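Local coordinates for alpha-L-arabinofuranosidase B (Aspergillus kawachii, PDB 6SXT), which hydrolyses terminal non-reducing alpha-L-arabinofuranosyl residues from arabinoxylan, arabinan and arabinogalactan, with retention of anomeric configuration, at residues Tyr156-Cys161 / Leu184-Thr189; Thr188-Gly193 / Glu205-Ser210; Gly325-Ser330 / Phe422-Ala427. One frame throughout, in Å; residues are numbered along the deposited sequence. Where two conformers were deposited one is given.

Interaction 1. Residues Tyr156-Cys161 / Leu184-Thr189. With NAG (2-acetamido-2-deoxy-beta-D-glucopyranose), chain B; LXE ([(1~{S},2~{S},3~{S},4~{S})-2-(hydroxymethyl)-3,4-bis(oxidanyl)cyclopentyl]azanium), chain G.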
# COMPACT_ATOMS: atom_id res chain seq x y z
N TYR A 156 3.82 -4.24 -5.88
CA TYR A 156 3.46 -3.62 -7.16
C TYR A 156 2.62 -4.64 -7.93
O TYR A 156 2.63 -5.83 -7.60
CB TYR A 156 4.69 -3.19 -7.97
CG TYR A 156 5.53 -4.36 -8.40
CD1 TYR A 156 5.30 -4.95 -9.63
CD2 TYR A 156 6.56 -4.85 -7.61
CE1 TYR A 156 6.04 -6.04 -10.07
CE2 TYR A 156 7.32 -5.92 -8.05
CZ TYR A 156 7.05 -6.53 -9.26
OH TYR A 156 7.82 -7.58 -9.65
N ASN A 157 2.00 -4.17 -8.99
CA ASN A 157 1.42 -5.08 -10.00
C ASN A 157 1.56 -4.41 -11.36
O ASN A 157 2.38 -3.49 -11.54
CB ASN A 157 0.03 -5.53 -9.57
CG ASN A 157 -1.04 -4.46 -9.65
OD1 ASN A 157 -0.78 -3.38 -10.18
ND2 ASN A 157 -2.21 -4.76 -9.09
N ASP A 158 0.80 -4.92 -12.35
CA ASP A 158 0.93 -4.49 -13.75
C ASP A 158 -0.36 -3.80 -14.18
O ASP A 158 -0.47 -3.49 -15.39
CB ASP A 158 1.28 -5.70 -14.63
CG ASP A 158 0.29 -6.83 -14.54
OD1 ASP A 158 -0.72 -6.67 -13.88
OD2 ASP A 158 0.56 -7.89 -15.18
N ALA A 159 -1.24 -3.45 -13.24
CA ALA A 159 -2.54 -2.81 -13.55
C ALA A 159 -2.40 -1.30 -13.44
O ALA A 159 -1.58 -0.80 -12.69
CB ALA A 159 -3.58 -3.34 -12.64
N CYS A 160 -3.19 -0.55 -14.19
CA CYS A 160 -3.09 0.91 -14.14
C CYS A 160 -3.79 1.41 -12.87
O CYS A 160 -4.93 1.01 -12.62
CB CYS A 160 -3.75 1.55 -15.34
SG CYS A 160 -3.52 3.32 -15.37
N CYS A 161 -3.15 2.25 -12.05
CA CYS A 161 -1.79 2.73 -12.17
C CYS A 161 -1.33 3.16 -10.78
O CYS A 161 -2.11 3.85 -10.10
CB CYS A 161 -1.59 3.96 -13.04
SG CYS A 161 -1.50 3.64 -14.84
N LEU A 184 5.14 3.34 -10.42
CA LEU A 184 5.96 2.15 -10.09
C LEU A 184 5.13 0.90 -10.27
O LEU A 184 4.10 0.76 -9.63
CB LEU A 184 6.52 2.22 -8.67
CG LEU A 184 7.38 1.02 -8.28
CD1 LEU A 184 8.63 0.88 -9.12
CD2 LEU A 184 7.76 1.12 -6.81
N GLY A 185 5.62 -0.02 -11.12
CA GLY A 185 4.92 -1.28 -11.36
C GLY A 185 5.48 -1.94 -12.62
O GLY A 185 6.45 -1.47 -13.17
N ASN A 186 4.85 -3.05 -13.02
CA ASN A 186 5.38 -3.74 -14.23
C ASN A 186 4.32 -3.76 -15.30
O ASN A 186 4.32 -4.71 -16.08
CB ASN A 186 5.94 -5.12 -13.93
CG ASN A 186 4.92 -6.20 -13.64
OD1 ASN A 186 4.02 -6.05 -12.82
ND2 ASN A 186 5.07 -7.35 -14.34
N SER A 187 3.49 -2.74 -15.36
CA SER A 187 2.69 -2.49 -16.58
C SER A 187 3.61 -2.54 -17.80
O SER A 187 4.65 -1.86 -17.82
CB SER A 187 2.00 -1.16 -16.51
OG SER A 187 1.31 -0.94 -17.75
N THR A 188 3.18 -3.19 -18.90
CA THR A 188 3.85 -3.01 -20.21
C THR A 188 2.84 -2.61 -21.29
O THR A 188 3.20 -2.70 -22.50
CB THR A 188 4.59 -4.29 -20.63
OG1 THR A 188 3.60 -5.29 -20.77
CG2 THR A 188 5.59 -4.76 -19.59
N THR A 189 1.71 -2.05 -20.88
CA THR A 189 0.67 -1.54 -21.80
C THR A 189 1.22 -0.39 -22.63
O THR A 189 0.91 -0.28 -23.85
CB THR A 189 -0.58 -1.15 -21.02
OG1 THR A 189 -1.01 -2.30 -20.31
CG2 THR A 189 -1.67 -0.56 -21.89
C1 NAG B . 4.20 -8.50 -14.08
C2 NAG B . 3.88 -9.16 -15.45
C3 NAG B . 3.14 -10.48 -15.22
C4 NAG B . 3.92 -11.40 -14.31
C5 NAG B . 4.23 -10.56 -13.02
C6 NAG B . 4.98 -11.36 -12.01
C7 NAG B . 3.45 -7.90 -17.51
C8 NAG B . 2.48 -7.01 -18.15
N2 NAG B . 3.09 -8.30 -16.30
O3 NAG B . 3.04 -11.07 -16.57
O4 NAG B . 3.13 -12.48 -13.82
O5 NAG B . 5.02 -9.43 -13.34
O6 NAG B . 6.20 -11.86 -12.52
O7 NAG B . 4.55 -8.16 -18.04
C1' LXE G . -5.01 8.12 -18.29
C2' LXE G . -4.84 7.93 -16.78
O2' LXE G . -5.12 9.10 -16.09
C3' LXE G . -3.43 7.53 -16.72
O3' LXE G . -3.12 7.07 -15.34
C4' LXE G . -3.43 6.36 -17.69
C5' LXE G . -2.05 6.07 -18.26
O5' LXE G . -1.41 7.19 -18.84
C6' LXE G . -4.46 6.81 -18.79
N1' LXE G . -5.50 5.73 -18.83
O HOH W 1 2.13 -1.16 -9.11
O HOH W 2 -1.22 -1.31 -17.02
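Asn157 O accepts a hydrogen bond from Asn186 N at 2.9 Å, and the two backbones run in roughly the same direction there, 26° apart. The donor sits above the carbonyl plane of Asn157. Gly185 CA packs against the same carbonyl oxygen, 3.4 Å from Asn157 O. The Asn186 amide meets the Tyr156 ring at its edge: OD1 lies in the ring plane, 3.4 Å from CE1, and the amide and ring planes are 81° apart. Asp158 lies alongside Asn186 and points the same way, its carboxylate nearly parallel to the amide plane. This is an N-glycosylation site, and Asn186 ND2 is bonded to C1 of the first N-acetylglucosamine. With CG of Asp158 between its backbone N and carbonyl carbon (chi1 57°), OD2 reaches the acetamido N2 of that sugar at 2.8 Å. Asn157 OD1 closes an Asx turn by accepting from Ala159 N. Two waters add bridges. One joins Asn157 N to Leu184 O; the other joins Asp158 O to Ser187 OG. Beyond the turn, the vicinal disulfide Cys160-Cys161, with its cis peptide, brings both SG atoms to 3.8 Å from O3' of the bound inhibitor.

Interaction 2. Residues Thr188-Gly193 / Glu205-Ser210. With LXE ([(1~{S},2~{S},3~{S},4~{S})-2-(hydroxymethyl)-3,4-bis(oxidanyl)cyclopentyl]azanium), chain G; NAG (2-acetamido-2-deoxy-beta-D-glucopyranose), chain B; EDO (1,2-ethanediol), chain P.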
# COMPACT_ATOMS: atom_id res chain seq x y z
N THR A 188 3.18 -3.19 -18.90
CA THR A 188 3.85 -3.01 -20.21
C THR A 188 2.84 -2.61 -21.29
O THR A 188 3.20 -2.70 -22.50
CB THR A 188 4.59 -4.29 -20.63
OG1 THR A 188 3.60 -5.29 -20.77
CG2 THR A 188 5.59 -4.76 -19.59
N THR A 189 1.71 -2.05 -20.88
CA THR A 189 0.67 -1.54 -21.80
C THR A 189 1.22 -0.39 -22.63
O THR A 189 0.91 -0.28 -23.85
CB THR A 189 -0.58 -1.15 -21.02
OG1 THR A 189 -1.01 -2.30 -20.31
CG2 THR A 189 -1.67 -0.56 -21.89
N TRP A 190 2.01 0.47 -22.03
CA TRP A 190 2.65 1.62 -22.67
C TRP A 190 4.16 1.43 -22.65
O TRP A 190 4.73 0.71 -23.49
CB TRP A 190 2.15 2.90 -21.97
CG TRP A 190 0.66 3.08 -21.95
CD1 TRP A 190 -0.11 3.65 -22.94
CD2 TRP A 190 -0.24 2.77 -20.87
NE1 TRP A 190 -1.42 3.66 -22.55
CE2 TRP A 190 -1.55 3.11 -21.30
CE3 TRP A 190 -0.09 2.16 -19.60
CZ2 TRP A 190 -2.66 2.92 -20.48
CZ3 TRP A 190 -1.19 2.00 -18.79
CH2 TRP A 190 -2.47 2.36 -19.23
N GLY A 191 4.84 2.01 -21.69
CA GLY A 191 6.29 1.94 -21.59
C GLY A 191 6.72 0.79 -20.71
O GLY A 191 5.93 0.32 -19.91
N TYR A 192 8.01 0.50 -20.80
CA TYR A 192 8.68 -0.47 -19.91
C TYR A 192 10.18 -0.36 -20.13
O TYR A 192 10.70 0.35 -21.05
CB TYR A 192 8.07 -1.86 -20.06
CG TYR A 192 8.24 -2.39 -21.47
CD1 TYR A 192 9.40 -3.04 -21.86
CD2 TYR A 192 7.27 -2.16 -22.43
CE1 TYR A 192 9.58 -3.51 -23.16
CE2 TYR A 192 7.45 -2.60 -23.75
CZ TYR A 192 8.60 -3.28 -24.11
OH TYR A 192 8.83 -3.71 -25.40
N GLY A 193 10.93 -0.91 -19.18
CA GLY A 193 12.38 -0.82 -19.18
C GLY A 193 13.02 -2.21 -19.39
O GLY A 193 12.31 -3.16 -19.85
N GLU A 205 -0.19 10.77 -19.02
CA GLU A 205 -1.55 10.48 -19.52
C GLU A 205 -1.47 9.88 -20.95
O GLU A 205 -0.78 10.45 -21.82
CB GLU A 205 -2.45 11.71 -19.46
CG GLU A 205 -3.91 11.44 -19.80
CD GLU A 205 -4.63 10.44 -18.92
OE1 GLU A 205 -5.53 10.77 -18.15
OE2 GLU A 205 -4.25 9.09 -18.94
N ASN A 206 -2.18 8.78 -21.09
CA ASN A 206 -2.21 7.91 -22.29
C ASN A 206 -0.79 7.45 -22.60
O ASN A 206 -0.48 7.09 -23.75
CB ASN A 206 -2.84 8.63 -23.48
CG ASN A 206 -4.22 9.20 -23.15
OD1 ASN A 206 -4.53 10.29 -23.60
ND2 ASN A 206 -5.02 8.49 -22.38
N ASN A 207 0.03 7.31 -21.57
CA ASN A 207 1.41 6.81 -21.72
C ASN A 207 2.03 6.80 -20.31
O ASN A 207 2.03 7.84 -19.69
CB ASN A 207 2.27 7.63 -22.67
CG ASN A 207 2.44 6.99 -24.05
OD1 ASN A 207 2.69 5.78 -24.19
ND2 ASN A 207 2.16 7.79 -25.08
N LEU A 208 2.66 5.67 -19.99
CA LEU A 208 3.73 5.60 -18.96
C LEU A 208 5.01 5.57 -19.76
O LEU A 208 5.14 4.71 -20.67
CB LEU A 208 3.55 4.34 -18.15
CG LEU A 208 2.21 4.13 -17.45
CD1 LEU A 208 2.22 2.82 -16.69
CD2 LEU A 208 1.87 5.26 -16.54
N PHE A 209 5.89 6.50 -19.52
CA PHE A 209 7.16 6.63 -20.23
C PHE A 209 8.31 6.15 -19.36
O PHE A 209 8.53 6.65 -18.25
CB PHE A 209 7.40 8.07 -20.67
CG PHE A 209 6.53 8.50 -21.83
CD1 PHE A 209 6.80 8.01 -23.10
CD2 PHE A 209 5.54 9.43 -21.69
CE1 PHE A 209 6.05 8.42 -24.19
CE2 PHE A 209 4.82 9.89 -22.78
CZ PHE A 209 5.05 9.34 -24.02
N SER A 210 9.12 5.27 -19.94
CA SER A 210 10.39 4.80 -19.35
C SER A 210 11.57 5.56 -19.95
O SER A 210 12.73 5.32 -19.59
CB SER A 210 10.54 3.32 -19.55
OG SER A 210 10.45 3.01 -20.95
C1' LXE G . -5.01 8.12 -18.29
C2' LXE G . -4.84 7.93 -16.78
O2' LXE G . -5.12 9.10 -16.09
C3' LXE G . -3.43 7.53 -16.72
O3' LXE G . -3.12 7.07 -15.34
C4' LXE G . -3.43 6.36 -17.69
C5' LXE G . -2.05 6.07 -18.26
O5' LXE G . -1.41 7.19 -18.84
C6' LXE G . -4.46 6.81 -18.79
N1' LXE G . -5.50 5.73 -18.83
C1 NAG B . 4.20 -8.50 -14.08
C2 NAG B . 3.88 -9.16 -15.45
C3 NAG B . 3.14 -10.48 -15.22
C4 NAG B . 3.92 -11.40 -14.31
C5 NAG B . 4.23 -10.56 -13.02
C6 NAG B . 4.98 -11.36 -12.01
C7 NAG B . 3.45 -7.90 -17.51
C8 NAG B . 2.48 -7.01 -18.15
N2 NAG B . 3.09 -8.30 -16.30
O3 NAG B . 3.04 -11.07 -16.57
O4 NAG B . 3.13 -12.48 -13.82
O5 NAG B . 5.02 -9.43 -13.34
O6 NAG B . 6.20 -11.86 -12.52
O7 NAG B . 4.55 -8.16 -18.04
C1 EDO P . 17.26 5.02 -22.04
O1 EDO P . 17.09 3.96 -22.99
C2 EDO P . 16.14 5.97 -21.69
O2 EDO P . 15.46 5.95 -20.34
O HOH W 3 -4.54 5.12 -23.03
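Tyr192 O accepts a 2.7 Å hydrogen bond from Ser210 OG, which comes from above the carbonyl plane. Ser210 OG lies between the backbone N and the carbonyl carbon (chi1 56°), which turns it to Tyr192 O. Asn217 ND2 also bonds to this hydroxyl. One residue before Tyr192, Gly191 N lies 2.9 Å from Leu208 O, so the backbones pass close together. Trp190 makes the largest contribution to the packing. Asn207 CA lies over the face of its five-membered ring in a CH-pi contact, 4.1 Å from the centroid. CE3 of the indole meets Leu208 CG at 3.7 Å. The opposite face is covered by the methyl CG2 of Thr189. The contact forms one wall of the active site, at the edge strand 208-209 of a small antiparallel sheet. Glu205, the nucleophile, is bonded covalently through OE2 to C1' of the inhibitor, as in a trapped glycosyl-enzyme intermediate. Asn206 N donates to the anti lone pair of the same OE2 at 3.0 Å. The other oxygen, OE1, accepts from the inhibitor O2' at 2.7 Å. Asn207 N donates to O5' at 3.1 Å, while C5' sits over the same indole face as Asn207, 3.9 Å from Trp190 CH2. In the second shell, Asp173 holds Asn206 ND2, and Glu214 and Tyr265 hold Asn207 ND2.

Interaction 3. Residues Gly325-Ser330 / Phe422-Ala427. With NAG (2-acetamido-2-deoxy-beta-D-glucopyranose), chain D.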
# COMPACT_ATOMS: atom_id res chain seq x y z
N GLY A 325 1.05 -11.32 18.41
CA GLY A 325 0.24 -12.39 19.00
C GLY A 325 0.98 -13.73 18.96
O GLY A 325 2.17 -13.82 18.65
N PRO A 326 0.27 -14.81 19.35
CA PRO A 326 0.89 -16.12 19.41
C PRO A 326 1.58 -16.61 18.13
O PRO A 326 2.62 -17.27 18.16
CB PRO A 326 -0.29 -17.03 19.75
CG PRO A 326 -1.53 -16.25 19.55
CD PRO A 326 -1.14 -14.80 19.71
N SER A 327 1.04 -16.31 17.00
CA SER A 327 1.78 -16.78 15.77
C SER A 327 2.13 -18.30 15.71
O SER A 327 1.55 -19.15 16.45
CB SER A 327 3.04 -15.98 15.54
OG SER A 327 3.47 -16.08 14.19
N PHE A 328 2.99 -18.67 14.78
CA PHE A 328 3.15 -20.04 14.23
C PHE A 328 4.61 -20.30 13.90
O PHE A 328 5.39 -19.36 13.83
CB PHE A 328 2.35 -20.21 12.92
CG PHE A 328 0.88 -19.93 13.07
CD1 PHE A 328 -0.00 -20.88 13.56
CD2 PHE A 328 0.36 -18.68 12.73
CE1 PHE A 328 -1.36 -20.62 13.64
CE2 PHE A 328 -0.98 -18.39 12.93
CZ PHE A 328 -1.85 -19.37 13.36
N THR A 329 4.94 -21.56 13.62
CA THR A 329 6.25 -22.00 13.08
C THR A 329 5.99 -22.83 11.83
O THR A 329 5.04 -23.61 11.84
CB THR A 329 7.04 -22.85 14.09
OG1 THR A 329 6.90 -22.30 15.40
CG2 THR A 329 8.50 -22.96 13.74
N SER A 330 6.81 -22.69 10.83
CA SER A 330 6.65 -23.45 9.57
C SER A 330 6.71 -24.96 9.86
O SER A 330 7.61 -25.41 10.61
CB SER A 330 7.69 -23.08 8.61
OG SER A 330 7.38 -23.66 7.35
N PHE A 422 -1.05 -14.57 4.86
CA PHE A 422 -1.78 -13.96 6.00
C PHE A 422 -0.80 -13.73 7.11
O PHE A 422 0.09 -14.55 7.43
CB PHE A 422 -2.95 -14.84 6.42
CG PHE A 422 -3.96 -15.00 5.32
CD1 PHE A 422 -5.01 -14.12 5.12
CD2 PHE A 422 -3.81 -16.04 4.41
CE1 PHE A 422 -5.90 -14.24 4.06
CE2 PHE A 422 -4.71 -16.19 3.38
CZ PHE A 422 -5.73 -15.28 3.16
N CYS A 423 -1.00 -12.59 7.80
CA CYS A 423 -0.09 -12.13 8.84
C CYS A 423 -0.79 -12.23 10.17
O CYS A 423 -1.84 -11.61 10.38
CB CYS A 423 0.30 -10.68 8.59
SG CYS A 423 1.13 -10.46 6.96
N PRO A 424 -0.31 -13.08 11.11
CA PRO A 424 -0.97 -13.22 12.39
C PRO A 424 -0.89 -11.88 13.12
O PRO A 424 0.16 -11.19 13.08
CB PRO A 424 -0.19 -14.31 13.11
CG PRO A 424 0.48 -15.07 11.98
CD PRO A 424 0.79 -14.03 10.93
N GLN A 425 -1.98 -11.62 13.82
CA GLN A 425 -2.10 -10.41 14.67
C GLN A 425 -2.70 -10.86 16.00
O GLN A 425 -3.64 -11.70 15.99
CB GLN A 425 -3.00 -9.41 13.96
CG GLN A 425 -3.08 -8.07 14.68
CD GLN A 425 -3.91 -7.04 13.98
OE1 GLN A 425 -4.06 -7.03 12.75
NE2 GLN A 425 -4.43 -6.09 14.77
N ALA A 426 -2.24 -10.33 17.10
CA ALA A 426 -2.89 -10.62 18.40
C ALA A 426 -4.40 -10.46 18.21
O ALA A 426 -4.89 -9.43 17.74
CB ALA A 426 -2.31 -9.69 19.45
N ALA A 427 -5.22 -11.45 18.62
CA ALA A 427 -6.64 -11.44 18.33
C ALA A 427 -7.30 -10.15 18.80
O ALA A 427 -7.03 -9.68 19.93
CB ALA A 427 -7.36 -12.62 18.97
C1 NAG D . -7.33 -6.55 23.08
C2 NAG D . -7.96 -7.41 24.16
C3 NAG D . -6.88 -7.95 25.11
C4 NAG D . -5.74 -8.61 24.33
C5 NAG D . -5.31 -7.80 23.11
C6 NAG D . -4.36 -8.59 22.18
C7 NAG D . -10.32 -6.79 24.54
C8 NAG D . -11.27 -5.92 25.27
N2 NAG D . -9.02 -6.68 24.86
O3 NAG D . -7.44 -8.90 26.08
O4 NAG D . -4.64 -8.92 25.20
O5 NAG D . -6.42 -7.35 22.30
O6 NAG D . -5.00 -9.83 21.76
O7 NAG D . -10.70 -7.59 23.68
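Phe328 meets Pro424 edge-on. CG of the proline lies in the plane of the phenyl ring, 3.7 Å from both CD2 and CE2. CG of Phe328 is anti to the carbonyl carbon (chi1 -57°), which swings the end of the side chain nearer to strand 422-426 than its first bond would suggest. Ser327 OG touches the same proline carbon at 3.9 Å, so Pro424 CG is approached by two consecutive residues of the loop. At the other end of the contact the backbones themselves meet: Gly325 CA is 3.6 Å from Ala426 CA. Gly325 has a positive phi (78°), a conformation that favours glycine. No hydrogen bond joins the two segments directly. Both belong to the C-terminal arabinose-binding domain, a beta-trefoil. The contact packs the loop that leads into strand 333-338 against strand 422-426, which pairs with strand 433-437 in an antiparallel hairpin. It lies away from the annotated arabinose-binding residues. Further out, the Phe328 ring makes an edge-to-face stack with Phe388 and also touches Leu435 and Ile477. Pro424 packs in addition on Phe386 and Thr433. Ser324, just before the loop segment, supplies the polar link that the contact itself lacks: its backbone bonds to that of Pro424, and its OG bonds to Ala426 N. The disulfide Cys423-Cys385 ties strand 422-426 to the residue just before strand 386-390. The first bond of the Gln425 side chain points away from segment 325-330; its OE1 is held by Tyr444 and Arg436. Past the end of the strand, Ala427 O accepts a hydrogen bond from O6 of the N-acetylglucosamine at Asn67 of the catalytic domain at 2.7 Å, and the methyl of Ala426 lies 3.5 Å from that same O6.

Overall arrangement
Interactions 1 and 2 are neighbours in the catalytic domain, with centres about 9 Å apart. They share Thr188 and Thr189 and reach the same four-stranded sheet. They also touch directly: Ser187 CB lies 4.0 Å from Leu208 CD1, and Cys160 SG lies 4.1 Å from Trp190 CH2. The vicinal disulfide of interaction 1 and the indole of interaction 2 thus adjoin in the inhibitor pocket, where Asp203 and the proton donor Asp281 also hydrogen-bond to the ligand. Interaction 3 is separate, in the arabinose-binding domain. Its centre is about 31 Å from that of interaction 1 and about 40 Å from that of interaction 2, and it touches neither.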